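Local coordinates for protein decapping nuclease RAI1 (Candida albicans, PDB 5BUD) that removes NAD caps, and also acts on 5'-triphosphate and methylguanosine-capped ends of RNA, using divalent metal ions, and binds and stimulates the exoribonuclease RAT1, at residues Asn41-Tyr46 with Gly223-Cys228; His242-Lys247 with Val277-Tyr282; Phe24-Asp29 with Gln205-Ile210. All coordinates share one frame; numbering follows the deposited sequence.

Contact 1 (Asn41-Tyr46 with Gly223-Cys228); sequences NSLSYY and GEIDCC. With MN (manganese (II) ion), chain F; MN (manganese (II) ion), chain E.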
loop_
_atom_site.group_PDB
_atom_site.type_symbol
_atom_site.label_atom_id
_atom_site.label_comp_id
_atom_site.label_asym_id
_atom_site.label_seq_id
_atom_site.Cartn_x
_atom_site.Cartn_y
_atom_site.Cartn_z
ATOM N N ASN A 41 -7.713 1.855 -18.837
ATOM C CA ASN A 41 -8.089 0.574 -19.423
ATOM C C ASN A 41 -7.730 -0.636 -18.568
ATOM O O ASN A 41 -8.245 -1.751 -18.768
ATOM C CB ASN A 41 -7.414 0.430 -20.797
ATOM C CG ASN A 41 -7.816 1.535 -21.759
ATOM O OD1 ASN A 41 -6.993 2.030 -22.541
ATOM N ND2 ASN A 41 -9.081 1.951 -21.688
ATOM N N SER A 42 -6.814 -0.441 -17.637
ATOM C CA SER A 42 -6.449 -1.496 -16.706
ATOM C C SER A 42 -7.223 -1.473 -15.374
ATOM O O SER A 42 -7.007 -2.344 -14.514
ATOM C CB SER A 42 -4.952 -1.409 -16.404
ATOM O OG SER A 42 -4.225 -1.706 -17.558
ATOM N N LEU A 43 -8.100 -0.500 -15.191
ATOM C CA LEU A 43 -8.958 -0.449 -13.974
ATOM C C LEU A 43 -10.121 -1.461 -14.070
ATOM O O LEU A 43 -10.913 -1.414 -15.020
ATOM C CB LEU A 43 -9.501 0.957 -13.792
ATOM C CG LEU A 43 -10.378 1.275 -12.566
ATOM C CD1 LEU A 43 -9.662 1.061 -11.246
ATOM C CD2 LEU A 43 -10.892 2.683 -12.645
ATOM N N SER A 44 -10.208 -2.366 -13.104
ATOM C CA SER A 44 -11.380 -3.239 -12.959
ATOM C C SER A 44 -12.482 -2.617 -12.073
ATOM O O SER A 44 -12.255 -1.642 -11.356
ATOM C CB SER A 44 -10.958 -4.605 -12.419
ATOM O OG SER A 44 -10.620 -4.536 -11.009
ATOM N N TYR A 45 -13.661 -3.216 -12.111
ATOM C CA TYR A 45 -14.839 -2.728 -11.413
ATOM C C TYR A 45 -15.383 -3.829 -10.525
ATOM O O TYR A 45 -15.329 -5.006 -10.879
ATOM C CB TYR A 45 -15.894 -2.249 -12.430
ATOM C CG TYR A 45 -15.376 -1.091 -13.233
ATOM C CD1 TYR A 45 -14.544 -1.290 -14.351
ATOM C CD2 TYR A 45 -15.619 0.210 -12.819
ATOM C CE1 TYR A 45 -14.024 -0.206 -15.047
ATOM C CE2 TYR A 45 -15.102 1.288 -13.495
ATOM C CZ TYR A 45 -14.307 1.075 -14.609
ATOM O OH TYR A 45 -13.813 2.168 -15.232
ATOM N N TYR A 46 -15.890 -3.448 -9.356
ATOM C CA TYR A 46 -16.416 -4.409 -8.406
ATOM C C TYR A 46 -17.739 -4.965 -8.926
ATOM O O TYR A 46 -18.599 -4.201 -9.331
ATOM C CB TYR A 46 -16.667 -3.740 -7.025
ATOM C CG TYR A 46 -17.070 -4.737 -5.992
ATOM C CD1 TYR A 46 -16.145 -5.617 -5.472
ATOM C CD2 TYR A 46 -18.397 -4.870 -5.591
ATOM C CE1 TYR A 46 -16.511 -6.580 -4.537
ATOM C CE2 TYR A 46 -18.773 -5.843 -4.661
ATOM C CZ TYR A 46 -17.814 -6.673 -4.123
ATOM O OH TYR A 46 -18.140 -7.663 -3.209
ATOM N N GLY A 223 0.209 4.164 -5.079
ATOM C CA GLY A 223 -0.357 2.964 -4.523
ATOM C C GLY A 223 -1.235 2.231 -5.493
ATOM O O GLY A 223 -1.908 2.819 -6.338
ATOM N N GLU A 224 -1.246 0.931 -5.328
ATOM C CA GLU A 224 -1.987 0.072 -6.207
ATOM C C GLU A 224 -3.444 0.033 -5.747
ATOM O O GLU A 224 -3.711 0.039 -4.553
ATOM C CB GLU A 224 -1.316 -1.282 -6.230
ATOM C CG GLU A 224 -1.849 -2.249 -7.258
ATOM C CD GLU A 224 -2.627 -3.379 -6.624
ATOM O OE1 GLU A 224 -2.886 -3.301 -5.399
ATOM O OE2 GLU A 224 -2.966 -4.335 -7.353
ATOM N N ILE A 225 -4.365 0.084 -6.715
ATOM C CA ILE A 225 -5.809 0.176 -6.459
ATOM C C ILE A 225 -6.460 -1.129 -6.883
ATOM O O ILE A 225 -6.200 -1.627 -7.978
ATOM C CB ILE A 225 -6.420 1.371 -7.225
ATOM C CG1 ILE A 225 -5.858 2.704 -6.723
ATOM C CG2 ILE A 225 -7.950 1.363 -7.141
ATOM C CD1 ILE A 225 -6.121 2.963 -5.244
ATOM N N ASP A 226 -7.289 -1.721 -6.035
ATOM C CA ASP A 226 -7.879 -3.027 -6.357
ATOM C C ASP A 226 -8.974 -2.931 -7.404
ATOM O O ASP A 226 -9.013 -3.720 -8.350
ATOM C CB ASP A 226 -8.435 -3.725 -5.119
ATOM C CG ASP A 226 -7.337 -4.307 -4.243
ATOM O OD1 ASP A 226 -6.247 -4.519 -4.798
ATOM O OD2 ASP A 226 -7.587 -4.622 -3.059
ATOM N N CYS A 227 -9.867 -1.982 -7.241
ATOM C CA CYS A 227 -10.941 -1.819 -8.220
ATOM C C CYS A 227 -11.712 -0.553 -7.994
ATOM O O CYS A 227 -11.433 0.205 -7.053
ATOM C CB CYS A 227 -11.882 -3.047 -8.250
ATOM S SG CYS A 227 -12.834 -3.363 -6.728
ATOM N N CYS A 228 -12.661 -0.319 -8.902
ATOM C CA CYS A 228 -13.538 0.815 -8.880
ATOM C C CYS A 228 -14.969 0.315 -8.544
ATOM O O CYS A 228 -15.403 -0.735 -9.002
ATOM C CB CYS A 228 -13.498 1.500 -10.229
ATOM S SG CYS A 228 -14.565 2.945 -10.367
HETATM MN MN MN F . -4.208 -4.512 -3.946
HETATM MN MN MN E . -6.525 -5.718 -1.583
HETATM O O HOH W 1 -8.123 -2.605 -11.012
HETATM O O HOH W 2 -4.199 -2.193 -2.849
HETATM O O HOH W 3 -6.936 -7.585 -2.574
#
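The metal-binding strand of the PD-(D/E)XK nuclease core, 223-228, is met by the short strand at Tyr45-Tyr46. Cys228 is gripped through both of its backbone polar atoms: its N donates to Ser44 O (2.8 Å), and its O accepts from Tyr46 N (2.8 Å). The two bonds flank Tyr45, which forms a single bridge with Cys228.

With Cys228 SG anti to its own nitrogen (chi1 179°), the sulfur lies 3.6 Å from Tyr45 CE2 and approaches that ring obliquely, while Leu43 brings CD2 to 3.7 Å from Cys228 CB. The Cys227 sulfur has a different aromatic partner, meeting the edge of the Tyr46 ring near its plane and packing on Tyr46 CB. Ser44 OG sits beside Cys227 CB at 3.4 Å, and a water that accepts from Ser44 N and donates to Asp226 O joins the two backbones.

The CB of Asp226 points away from 41-46, and its carboxylate is divided between two manganese ions, OD1 binding one at 2.2 Å and OD2 the other at 2.1 Å. Glu224 OE1 also binds the first ion. Bridging of this kind would probably hold the carboxylate rigid. Cys227, next in the chain, touches Leu246 and Val244 of strand 243-250. Acidic side chains on a core strand that bind the metals are characteristic of PD-(D/E)XK nucleases; here RNA phosphate shares both ions.

Contact 2 (His242-Lys247 with Val277-Tyr282); sequences HYVELK and VTKIIY. With MN (manganese (II) ion), chain E; nucleotides of chain C.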
loop_
_atom_site.group_PDB
_atom_site.type_symbol
_atom_site.label_atom_id
_atom_site.label_comp_id
_atom_site.label_asym_id
_atom_site.label_seq_id
_atom_site.Cartn_x
_atom_site.Cartn_y
_atom_site.Cartn_z
ATOM N N HIS A 242 -14.219 6.849 -5.779
ATOM C CA HIS A 242 -14.822 5.650 -6.333
ATOM C C HIS A 242 -13.978 4.376 -6.257
ATOM O O HIS A 242 -14.416 3.318 -6.711
ATOM C CB HIS A 242 -15.271 5.949 -7.776
ATOM C CG HIS A 242 -16.448 6.857 -7.827
ATOM N ND1 HIS A 242 -17.729 6.393 -7.995
ATOM C CD2 HIS A 242 -16.551 8.186 -7.621
ATOM C CE1 HIS A 242 -18.573 7.407 -7.909
ATOM N NE2 HIS A 242 -17.879 8.507 -7.696
ATOM N N TYR A 243 -12.792 4.468 -5.665
ATOM C CA TYR A 243 -11.911 3.310 -5.538
ATOM C C TYR A 243 -12.283 2.425 -4.343
ATOM O O TYR A 243 -12.878 2.898 -3.373
ATOM C CB TYR A 243 -10.449 3.756 -5.418
ATOM C CG TYR A 243 -9.846 4.406 -6.656
ATOM C CD1 TYR A 243 -10.294 4.112 -7.925
ATOM C CD2 TYR A 243 -8.773 5.269 -6.537
ATOM C CE1 TYR A 243 -9.705 4.701 -9.053
ATOM C CE2 TYR A 243 -8.183 5.851 -7.642
ATOM C CZ TYR A 243 -8.663 5.570 -8.903
ATOM O OH TYR A 243 -8.064 6.160 -9.999
ATOM N N VAL A 244 -11.931 1.147 -4.454
ATOM C CA VAL A 244 -12.229 0.124 -3.467
ATOM C C VAL A 244 -10.985 -0.709 -3.224
ATOM O O VAL A 244 -10.200 -1.038 -4.184
ATOM C CB VAL A 244 -13.344 -0.821 -3.959
ATOM C CG1 VAL A 244 -13.674 -1.858 -2.918
ATOM C CG2 VAL A 244 -14.586 -0.043 -4.363
ATOM N N GLU A 245 -10.810 -1.066 -1.954
ATOM C CA GLU A 245 -9.813 -2.027 -1.506
ATOM C C GLU A 245 -10.472 -3.326 -1.126
ATOM O O GLU A 245 -11.459 -3.346 -0.351
ATOM C CB GLU A 245 -9.044 -1.461 -0.305
ATOM C CG GLU A 245 -7.992 -2.362 0.315
ATOM C CD GLU A 245 -6.847 -2.749 -0.606
ATOM O OE1 GLU A 245 -6.388 -3.910 -0.450
ATOM O OE2 GLU A 245 -6.387 -1.909 -1.442
ATOM N N LEU A 246 -9.920 -4.415 -1.650
ATOM C CA LEU A 246 -10.403 -5.752 -1.351
ATOM C C LEU A 246 -9.510 -6.436 -0.337
ATOM O O LEU A 246 -8.294 -6.260 -0.339
ATOM C CB LEU A 246 -10.513 -6.606 -2.645
ATOM C CG LEU A 246 -11.413 -5.967 -3.702
ATOM C CD1 LEU A 246 -11.490 -6.852 -4.936
ATOM C CD2 LEU A 246 -12.846 -5.740 -3.206
ATOM N N LYS A 247 -10.122 -7.207 0.546
ATOM C CA LYS A 247 -9.387 -8.038 1.515
ATOM C C LYS A 247 -10.135 -9.332 1.683
ATOM O O LYS A 247 -11.336 -9.405 1.403
ATOM C CB LYS A 247 -9.317 -7.340 2.901
ATOM C CG LYS A 247 -8.661 -5.971 2.917
ATOM C CD LYS A 247 -7.167 -6.093 2.778
ATOM C CE LYS A 247 -6.491 -4.749 2.878
ATOM N NZ LYS A 247 -5.136 -4.886 2.280
ATOM N N VAL A 277 -8.949 6.161 -0.272
ATOM C CA VAL A 277 -9.876 5.101 -0.645
ATOM C C VAL A 277 -10.976 4.987 0.434
ATOM O O VAL A 277 -10.671 4.792 1.619
ATOM C CB VAL A 277 -9.119 3.787 -0.791
ATOM C CG1 VAL A 277 -10.089 2.638 -0.966
ATOM C CG2 VAL A 277 -8.116 3.874 -1.981
ATOM N N THR A 278 -12.239 5.076 0.019
ATOM C CA THR A 278 -13.364 5.255 0.955
ATOM C C THR A 278 -14.119 3.950 1.242
ATOM O O THR A 278 -14.986 3.912 2.103
ATOM C CB THR A 278 -14.394 6.287 0.432
ATOM O OG1 THR A 278 -15.019 5.807 -0.768
ATOM C CG2 THR A 278 -13.735 7.597 0.184
ATOM N N LYS A 279 -13.790 2.885 0.507
ATOM C CA LYS A 279 -14.514 1.617 0.636
ATOM C C LYS A 279 -13.527 0.451 0.781
ATOM O O LYS A 279 -12.581 0.299 -0.044
ATOM C CB LYS A 279 -15.434 1.414 -0.586
ATOM C CG LYS A 279 -16.683 2.280 -0.609
ATOM C CD LYS A 279 -17.594 1.922 -1.782
ATOM C CE LYS A 279 -18.928 2.656 -1.725
ATOM N NZ LYS A 279 -18.699 4.105 -1.694
ATOM N N ILE A 280 -13.746 -0.372 1.809
ATOM C CA ILE A 280 -13.020 -1.629 2.018
ATOM C C ILE A 280 -13.982 -2.795 2.083
ATOM O O ILE A 280 -14.920 -2.796 2.899
ATOM C CB ILE A 280 -12.209 -1.592 3.342
ATOM C CG1 ILE A 280 -11.353 -0.353 3.369
ATOM C CG2 ILE A 280 -11.404 -2.865 3.501
ATOM C CD1 ILE A 280 -10.635 -0.070 4.661
ATOM N N ILE A 281 -13.783 -3.793 1.225
ATOM C CA ILE A 281 -14.701 -4.932 1.136
ATOM C C ILE A 281 -13.928 -6.162 1.590
ATOM O O ILE A 281 -12.873 -6.487 1.037
ATOM C CB ILE A 281 -15.254 -5.104 -0.292
ATOM C CG1 ILE A 281 -16.075 -3.872 -0.652
ATOM C CG2 ILE A 281 -16.071 -6.372 -0.439
ATOM C CD1 ILE A 281 -16.798 -3.902 -1.968
ATOM N N TYR A 282 -14.452 -6.833 2.597
ATOM C CA TYR A 282 -13.906 -8.090 3.078
ATOM C C TYR A 282 -14.688 -9.274 2.548
ATOM O O TYR A 282 -15.924 -9.329 2.634
ATOM C CB TYR A 282 -13.878 -8.128 4.621
ATOM C CG TYR A 282 -12.623 -7.549 5.201
ATOM C CD1 TYR A 282 -12.477 -6.187 5.330
ATOM C CD2 TYR A 282 -11.573 -8.373 5.633
ATOM C CE1 TYR A 282 -11.339 -5.644 5.875
ATOM C CE2 TYR A 282 -10.416 -7.820 6.141
ATOM C CZ TYR A 282 -10.319 -6.450 6.249
ATOM O OH TYR A 282 -9.214 -5.850 6.767
HETATM MN MN MN E . -6.525 -5.718 -1.583
ATOM O OP3 U C 1 -2.794 -5.343 -0.030
ATOM P P U C 1 -3.810 -6.130 -0.781
ATOM O OP1 U C 1 -4.980 -6.505 0.070
ATOM O OP2 U C 1 -4.128 -5.509 -2.114
ATOM O "O5'" U C 1 -3.008 -7.480 -1.100
ATOM C "C5'" U C 1 -3.436 -8.310 -2.190
ATOM C "C4'" U C 1 -3.198 -9.775 -1.903
ATOM O "O4'" U C 1 -1.797 -10.089 -2.101
ATOM C "C3'" U C 1 -3.494 -10.285 -0.497
ATOM O "O3'" U C 1 -4.890 -10.514 -0.323
ATOM C "C2'" U C 1 -2.697 -11.584 -0.501
ATOM O "O2'" U C 1 -3.290 -12.593 -1.288
ATOM C "C1'" U C 1 -1.430 -11.152 -1.244
ATOM N N1 U C 1 -0.348 -10.699 -0.357
ATOM C C2 U C 1 0.420 -11.680 0.233
ATOM O O2 U C 1 0.242 -12.864 0.031
ATOM N N3 U C 1 1.427 -11.218 1.040
ATOM C C4 U C 1 1.728 -9.904 1.330
ATOM O O4 U C 1 2.668 -9.651 2.083
ATOM C C5 U C 1 0.877 -8.945 0.695
ATOM C C6 U C 1 -0.113 -9.365 -0.101
ATOM P P U C 2 -5.580 -10.531 1.147
ATOM O OP1 U C 2 -7.009 -10.917 0.962
ATOM O OP2 U C 2 -5.269 -9.249 1.821
ATOM O "O5'" U C 2 -4.783 -11.639 1.964
ATOM C "C5'" U C 2 -4.938 -13.050 1.740
ATOM C "C4'" U C 2 -3.889 -13.834 2.506
ATOM O "O4'" U C 2 -2.547 -13.426 2.120
ATOM C "C3'" U C 2 -3.877 -13.695 4.020
ATOM O "O3'" U C 2 -4.941 -14.464 4.564
ATOM C "C2'" U C 2 -2.487 -14.226 4.336
ATOM O "O2'" U C 2 -2.384 -15.627 4.158
ATOM C "C1'" U C 2 -1.671 -13.571 3.224
ATOM N N1 U C 2 -1.110 -12.254 3.571
ATOM C C2 U C 2 0.068 -12.239 4.302
ATOM O O2 U C 2 0.632 -13.255 4.670
ATOM N N3 U C 2 0.544 -10.986 4.602
ATOM C C4 U C 2 -0.016 -9.774 4.249
ATOM O O4 U C 2 0.546 -8.731 4.577
ATOM C C5 U C 2 -1.222 -9.874 3.485
ATOM C C6 U C 2 -1.712 -11.081 3.173
HETATM O O HOH W 4 -13.039 5.553 -2.567
HETATM O O HOH W 5 -15.408 4.048 -2.874
HETATM O O HOH W 3 -6.936 -7.585 -2.574
#
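Lys247, with the most surface buried in this contact, lays its CB over one face of the Tyr282 ring, 3.6 Å from the centroid and 16° off the ring normal, a CH-pi contact. A bend at chi2 (-74°) carries the chain away from the ring, and Lys247 NZ donates to OP1 of U1 of the bound RNA (chain C) at 2.7 Å. The same ammonium forms a salt bridge with Glu245 OE1 (3.2 Å), arriving from above the carboxylate plane. That oxygen also binds manganese, as does Leu246 O. A hydrogen bond from Lys247 NZ to Gln271 adds a third partner, on helix 255-275.

On the other face, Ile281 CB lies 3.8 Å from Leu246 CD2, the two side chains running side by side, and its CD1 reaches Val244 CG1 at 3.9 Å. Both its backbone N and O bond to strand 243-247, in parallel register: Ile281 N to Glu245 O (2.8 Å) and Lys247 N to Ile281 O (2.9 Å).

Strands 243-250 and 279-285 belong to a beta-alpha-beta unit: helix 255-275 touches Glu245, Ile280 and Tyr282, strand 217-228 borders 243-250, and strand 291-298 pairs with 279-285 on its other edge, its Val294 and Leu296 touching Ile281.

Contact 3 (Phe24-Asp29 with Gln205-Ile210); sequences FSYARD and QYLSVI
Phe24-Arg28 and Gln205-Ile210 pair as antiparallel beta strands, their short axes 4.6 Å apart and running at 157° to each other; strand 205-214 pairs in turn with the metal-binding strand 217-228.

The backbone bonds fix the register. Phe24 with Val209, Tyr26 with Leu207 and Arg28 with Gln205 are hydrogen-bonded pairs; Ser25 with Ser208 and Ala27 with Tyr206 are the non-hydrogen-bonded pairs between them. In the central pair, Tyr26 N donates to Leu207 O (2.9 Å) and Leu207 N to Tyr26 O (2.8 Å). The pairing weakens at one end, where Phe24 N lies 3.4 Å from Val209 O.

Apolar contacts fill the face that carries Phe24, Tyr26, Leu207 and Val209. Both aromatic side chains take chi1 near +60°, which turns each ring over its cross-strand neighbour. Val209 CB sits over one face of the Phe24 ring, 3.9 Å from the centroid, and Leu207 CB does likewise for Tyr26 at 4.1 Å. Val209 CG2 meets the Tyr26 ring at its edge and in plane, so Val209 serves both aromatics. Helix 78-92 covers this side through Leu81 and Ala84.

On the opposite face the Tyr206 ring lies obliquely beside Ser25 CB, while its hydroxyl is hydrogen-bonded to that of Tyr243.

Polar stacking closes the pair at its other end. The Arg28 guanidinium, whose NE is bonded to Tyr203 O, lies nearly parallel to the Gln205 amide, the planes 7° apart, with Gln205 OE1 over the guanidinium centre and 3.4 Å from Arg28 CZ.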
loop_
_atom_site.group_PDB
_atom_site.type_symbol
_atom_site.label_atom_id
_atom_site.label_comp_id
_atom_site.label_asym_id
_atom_site.label_seq_id
_atom_site.Cartn_x
_atom_site.Cartn_y
_atom_site.Cartn_z
ATOM N N PHE A 24 -2.390 11.418 -11.323
ATOM C CA PHE A 24 -2.471 10.599 -12.518
ATOM C C PHE A 24 -2.423 9.137 -12.106
ATOM O O PHE A 24 -2.359 8.836 -10.913
ATOM C CB PHE A 24 -1.294 10.920 -13.481
ATOM C CG PHE A 24 0.068 10.661 -12.877
ATOM C CD1 PHE A 24 0.724 11.645 -12.191
ATOM C CD2 PHE A 24 0.656 9.419 -12.975
ATOM C CE1 PHE A 24 1.941 11.414 -11.608
ATOM C CE2 PHE A 24 1.897 9.173 -12.407
ATOM C CZ PHE A 24 2.535 10.169 -11.712
ATOM N N SER A 25 -2.423 8.245 -13.099
ATOM C CA SER A 25 -2.284 6.832 -12.891
ATOM C C SER A 25 -1.398 6.216 -13.950
ATOM O O SER A 25 -1.135 6.828 -14.978
ATOM C CB SER A 25 -3.640 6.157 -12.972
ATOM O OG SER A 25 -4.250 6.469 -14.202
ATOM N N TYR A 26 -0.992 4.981 -13.692
ATOM C CA TYR A 26 -0.278 4.169 -14.643
ATOM C C TYR A 26 -0.578 2.724 -14.247
ATOM O O TYR A 26 -1.357 2.500 -13.309
ATOM C CB TYR A 26 1.219 4.535 -14.655
ATOM C CG TYR A 26 2.025 4.295 -13.404
ATOM C CD1 TYR A 26 1.881 5.097 -12.290
ATOM C CD2 TYR A 26 2.970 3.287 -13.350
ATOM C CE1 TYR A 26 2.635 4.902 -11.138
ATOM C CE2 TYR A 26 3.725 3.072 -12.209
ATOM C CZ TYR A 26 3.553 3.886 -11.100
ATOM O OH TYR A 26 4.318 3.647 -9.985
ATOM N N ALA A 27 0.008 1.749 -14.941
ATOM C CA ALA A 27 -0.403 0.383 -14.780
ATOM C C ALA A 27 0.758 -0.561 -15.012
ATOM O O ALA A 27 1.793 -0.156 -15.563
ATOM C CB ALA A 27 -1.551 0.087 -15.752
ATOM N N ARG A 28 0.594 -1.805 -14.573
ATOM C CA ARG A 28 1.498 -2.890 -14.940
ATOM C C ARG A 28 0.699 -3.951 -15.672
ATOM O O ARG A 28 -0.363 -4.351 -15.192
ATOM C CB ARG A 28 2.146 -3.488 -13.713
ATOM C CG ARG A 28 3.410 -4.266 -14.029
ATOM C CD ARG A 28 4.154 -4.596 -12.751
ATOM N NE ARG A 28 3.419 -5.589 -11.981
ATOM C CZ ARG A 28 3.810 -6.069 -10.816
ATOM N NH1 ARG A 28 4.956 -5.677 -10.285
ATOM N NH2 ARG A 28 3.059 -6.954 -10.188
ATOM N N ASP A 29 1.178 -4.395 -16.836
ATOM C CA ASP A 29 0.436 -5.385 -17.624
ATOM C C ASP A 29 0.733 -6.800 -17.174
ATOM O O ASP A 29 1.529 -7.028 -16.261
ATOM C CB ASP A 29 0.591 -5.166 -19.153
ATOM C CG ASP A 29 1.960 -5.583 -19.713
ATOM O OD1 ASP A 29 2.708 -6.357 -19.084
ATOM O OD2 ASP A 29 2.263 -5.117 -20.833
ATOM N N GLN A 205 -1.647 -4.706 -12.522
ATOM C CA GLN A 205 -1.829 -3.721 -11.459
ATOM C C GLN A 205 -2.268 -2.396 -12.051
ATOM O O GLN A 205 -1.835 -2.021 -13.147
ATOM C CB GLN A 205 -0.510 -3.407 -10.755
ATOM C CG GLN A 205 0.210 -4.523 -10.057
ATOM C CD GLN A 205 1.459 -3.985 -9.356
ATOM O OE1 GLN A 205 2.220 -3.174 -9.925
ATOM N NE2 GLN A 205 1.672 -4.420 -8.127
ATOM N N TYR A 206 -3.093 -1.675 -11.303
ATOM C CA TYR A 206 -3.434 -0.315 -11.603
ATOM C C TYR A 206 -2.941 0.550 -10.452
ATOM O O TYR A 206 -3.322 0.320 -9.283
ATOM C CB TYR A 206 -4.926 -0.189 -11.735
ATOM C CG TYR A 206 -5.431 1.202 -12.001
ATOM C CD1 TYR A 206 -5.451 1.744 -13.283
ATOM C CD2 TYR A 206 -5.925 1.969 -10.976
ATOM C CE1 TYR A 206 -5.941 3.035 -13.507
ATOM C CE2 TYR A 206 -6.413 3.230 -11.192
ATOM C CZ TYR A 206 -6.444 3.748 -12.449
ATOM O OH TYR A 206 -6.940 5.035 -12.572
ATOM N N LEU A 207 -2.111 1.535 -10.775
ATOM C CA LEU A 207 -1.520 2.383 -9.767
ATOM C C LEU A 207 -1.969 3.822 -9.869
ATOM O O LEU A 207 -1.858 4.460 -10.926
ATOM C CB LEU A 207 0.008 2.308 -9.803
ATOM C CG LEU A 207 0.533 0.881 -9.582
ATOM C CD1 LEU A 207 0.887 0.264 -10.922
ATOM C CD2 LEU A 207 1.746 0.879 -8.667
ATOM N N SER A 208 -2.426 4.339 -8.735
ATOM C CA SER A 208 -2.783 5.721 -8.591
ATOM C C SER A 208 -1.619 6.442 -7.930
ATOM O O SER A 208 -1.004 5.941 -6.982
ATOM C CB SER A 208 -4.011 5.842 -7.696
ATOM O OG SER A 208 -4.504 7.153 -7.625
ATOM N N VAL A 209 -1.341 7.631 -8.422
ATOM C CA VAL A 209 -0.436 8.547 -7.781
ATOM C C VAL A 209 -1.241 9.735 -7.316
ATOM O O VAL A 209 -1.889 10.422 -8.117
ATOM C CB VAL A 209 0.694 8.993 -8.716
ATOM C CG1 VAL A 209 1.594 9.992 -8.021
ATOM C CG2 VAL A 209 1.517 7.790 -9.104
ATOM N N ILE A 210 -1.181 9.982 -6.005
ATOM C CA ILE A 210 -2.006 11.001 -5.379
ATOM C C ILE A 210 -1.135 12.018 -4.669
ATOM O O ILE A 210 -0.006 11.720 -4.276
ATOM C CB ILE A 210 -2.995 10.387 -4.362
ATOM C CG1 ILE A 210 -2.266 9.747 -3.174
ATOM C CG2 ILE A 210 -3.852 9.320 -5.032
ATOM C CD1 ILE A 210 -3.026 9.920 -1.900
#

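How the contacts relate
Contacts 1 and 3 have centres 9 Å apart and contacts 1 and 2 lie 10 Å apart, whereas contacts 2 and 3 are separated by 16 Å, which places contact 1 between the others. Strands 21-28, 205-214, 217-228, 243-250 and 279-285 pair one with the next, while strand 45-46 meets 217-228 through a single bridge. Along the chain, contacts 1 and 3 interleave, and both close before contact 2 opens. Probable hydrogen bonds join contact 1 to contact 3 (Ile225 N to Tyr206 O) and to contact 2 (Val244 N to Cys227 O). One manganese ion draws ligands from both contacts 1 and 2, so the alignment of these strands probably matters for the metal site.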